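Local coordinates for putative TetR-family transcriptional regulator (Syntrophomonas wolfei subsp. wolfei, PDB 3LWJ), which probably binds DNA as a helix-turn-helix transcriptional regulator of the TetR family, at residues A[66-71]-A[128-133]. Sequence-based numbering, arbitrary orientation.
Sequences DFAKQI and EDRLLE
Arg-130 NH1 sits 3.7 Å from Ala-68 CB and also makes a weak hydrogen bond to the backbone carbonyl of Glu-65, one residue ahead of 66-71, so a single nitrogen meets both an apolar methyl and a peptide oxygen of the neighbouring helix. The pair belongs to the all-helical TetR-family fold: helix 56-79, which follows the predicted helix-turn-helix and runs into the body of the protein, lies here against helix 118-144. The two segments run nearly parallel, at 16°, with axes 10.1 Å apart, and Ala-68 faces the other helix, its small side chain leaving room for both Arg-130 and Leu-131. With CG anti to the backbone N (chi1 -176°) and the chain extended as far as NE, Arg-130 reaches across to lay one face of its guanidinium over the helix surface. Ala-68 CB lies beneath that face, and Lys-69 N stands 3.8 Å from the plane, displaced toward the rim. The other terminal nitrogen, NH2, packs against Lys-69 CB at 3.8 Å. Although the lysine and arginine chains run alongside each other in the same direction, NZ of Lys-69 remains 6.9 Å from Arg-130 NH2, which probably limits the repulsion. Replacing Arg-130 by a serine would probably leave the Glu-65 carbonyl without this partner and uncover the turn around Ala-68 and Lys-69. Deeper in, the contact becomes purely apolar. Beyond it, Ile-71 also touches Val-99 of helix 85-102, while Leu-132, on helix 118-144, packs on helix 153-173 and on Lys-170 of the second subunit. Between the segments themselves, the Ile-71 and Leu-131 side chains cross at about a right angle, and Leu-131 CD2 meets two branches of the isoleucine, CG2 at 3.9 Å and CD1 at 4.1 Å.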
loop_
_atom_site.group_PDB
_atom_site.type_symbol
_atom_site.label_atom_id
_atom_site.label_comp_id
_atom_site.label_asym_id
_atom_site.label_seq_id
_atom_site.Cartn_x
_atom_site.Cartn_y
_atom_site.Cartn_z
ATOM N N ASP A 66 -11.438 -6.165 -15.994
ATOM C CA ASP A 66 -11.399 -7.608 -16.169
ATOM C C ASP A 66 -10.861 -8.261 -14.905
ATOM O O ASP A 66 -11.354 -9.286 -14.485
ATOM C CB ASP A 66 -10.493 -7.946 -17.335
ATOM C CG ASP A 66 -11.137 -7.609 -18.700
ATOM O OD1 ASP A 66 -12.259 -7.065 -18.705
ATOM O OD2 ASP A 66 -10.526 -7.869 -19.760
ATOM N N PHE A 67 -9.853 -7.635 -14.305
ATOM C CA PHE A 67 -9.189 -8.147 -13.101
ATOM C C PHE A 67 -10.158 -8.165 -11.917
ATOM O O PHE A 67 -10.315 -9.182 -11.249
ATOM C CB PHE A 67 -7.989 -7.246 -12.822
ATOM C CG PHE A 67 -6.879 -7.830 -11.956
ATOM C CD1 PHE A 67 -6.707 -9.204 -11.747
ATOM C CD2 PHE A 67 -5.950 -6.952 -11.402
ATOM C CE1 PHE A 67 -5.643 -9.673 -10.983
ATOM C CE2 PHE A 67 -4.884 -7.414 -10.641
ATOM C CZ PHE A 67 -4.727 -8.787 -10.437
ATOM N N ALA A 68 -10.806 -7.031 -11.664
ATOM C CA ALA A 68 -11.828 -6.931 -10.597
ATOM C C ALA A 68 -12.918 -7.969 -10.822
ATOM O O ALA A 68 -13.388 -8.600 -9.894
ATOM C CB ALA A 68 -12.464 -5.499 -10.557
ATOM N N LYS A 69 -13.321 -8.111 -12.070
ATOM C CA LYS A 69 -14.380 -8.999 -12.429
ATOM C C LYS A 69 -14.012 -10.455 -12.113
ATOM O O LYS A 69 -14.848 -11.226 -11.636
ATOM C CB LYS A 69 -14.713 -8.842 -13.915
ATOM C CG LYS A 69 -15.937 -9.620 -14.306
ATOM C CD LYS A 69 -16.275 -9.516 -15.776
ATOM C CE LYS A 69 -17.558 -10.301 -16.034
ATOM N NZ LYS A 69 -17.822 -10.439 -17.472
ATOM N N GLN A 70 -12.774 -10.826 -12.395
ATOM C CA GLN A 70 -12.298 -12.188 -12.112
ATOM C C GLN A 70 -12.183 -12.479 -10.589
ATOM O O GLN A 70 -12.571 -13.561 -10.120
ATOM C CB GLN A 70 -10.966 -12.409 -12.823
ATOM C CG GLN A 70 -10.404 -13.835 -12.788
ATOM C CD GLN A 70 -8.969 -13.882 -13.321
ATOM O OE1 GLN A 70 -8.498 -12.918 -13.947
ATOM N NE2 GLN A 70 -8.261 -14.987 -13.050
ATOM N N ILE A 71 -11.684 -11.497 -9.826
ATOM C CA ILE A 71 -11.638 -11.569 -8.355
ATOM C C ILE A 71 -13.067 -11.741 -7.778
ATOM O O ILE A 71 -13.336 -12.672 -7.008
ATOM C CB ILE A 71 -10.958 -10.281 -7.743
ATOM C CG1 ILE A 71 -9.475 -10.183 -8.167
ATOM C CG2 ILE A 71 -11.072 -10.252 -6.213
ATOM C CD1 ILE A 71 -8.802 -8.853 -7.784
ATOM N N GLU A 128 -9.885 -0.192 -7.223
ATOM C CA GLU A 128 -9.901 -0.329 -5.762
ATOM C C GLU A 128 -11.263 -0.047 -5.112
ATOM O O GLU A 128 -11.675 -0.804 -4.235
ATOM C CB GLU A 128 -8.757 0.509 -5.159
ATOM C CG GLU A 128 -7.407 -0.195 -5.482
ATOM C CD GLU A 128 -6.164 0.461 -4.948
ATOM O OE1 GLU A 128 -6.166 1.670 -4.687
ATOM O OE2 GLU A 128 -5.156 -0.260 -4.830
ATOM N N ASP A 129 -11.977 0.990 -5.565
ATOM C CA ASP A 129 -13.325 1.326 -5.038
ATOM C C ASP A 129 -14.280 0.171 -5.279
ATOM O O ASP A 129 -15.149 -0.138 -4.427
ATOM C CB ASP A 129 -13.898 2.610 -5.695
ATOM C CG ASP A 129 -13.322 3.901 -5.110
ATOM O OD1 ASP A 129 -12.535 3.865 -4.114
ATOM O OD2 ASP A 129 -13.664 4.979 -5.655
ATOM N N ARG A 130 -14.124 -0.482 -6.424
ATOM C CA ARG A 130 -14.987 -1.619 -6.773
ATOM C C ARG A 130 -14.770 -2.802 -5.832
ATOM O O ARG A 130 -15.739 -3.388 -5.328
ATOM C CB ARG A 130 -14.717 -2.072 -8.204
ATOM C CG ARG A 130 -15.635 -3.193 -8.693
ATOM C CD ARG A 130 -15.553 -3.320 -10.186
ATOM N NE ARG A 130 -16.244 -4.504 -10.697
ATOM C CZ ARG A 130 -16.074 -4.974 -11.926
ATOM N NH1 ARG A 130 -15.235 -4.372 -12.776
ATOM N NH2 ARG A 130 -16.734 -6.052 -12.308
ATOM N N LEU A 131 -13.500 -3.137 -5.604
ATOM C CA LEU A 131 -13.141 -4.162 -4.637
ATOM C C LEU A 131 -13.596 -3.764 -3.215
ATOM O O LEU A 131 -14.199 -4.567 -2.506
ATOM C CB LEU A 131 -11.636 -4.418 -4.671
ATOM C CG LEU A 131 -11.059 -5.061 -5.926
ATOM C CD1 LEU A 131 -9.597 -5.233 -5.684
ATOM C CD2 LEU A 131 -11.761 -6.405 -6.347
ATOM N N LEU A 132 -13.332 -2.522 -2.815
ATOM C CA LEU A 132 -13.743 -2.053 -1.493
ATOM C C LEU A 132 -15.252 -2.162 -1.236
ATOM O O LEU A 132 -15.670 -2.624 -0.147
ATOM C CB LEU A 132 -13.271 -0.612 -1.224
ATOM C CG LEU A 132 -11.755 -0.480 -1.014
ATOM C CD1 LEU A 132 -11.307 0.999 -1.244
ATOM C CD2 LEU A 132 -11.344 -0.990 0.369
ATOM N N GLU A 133 -16.062 -1.776 -2.225
ATOM C CA GLU A 133 -17.507 -1.892 -2.137
ATOM C C GLU A 133 -17.917 -3.356 -2.017
ATOM O O GLU A 133 -18.707 -3.712 -1.164
ATOM C CB GLU A 133 -18.211 -1.235 -3.348
ATOM C CG GLU A 133 -18.291 0.317 -3.302
#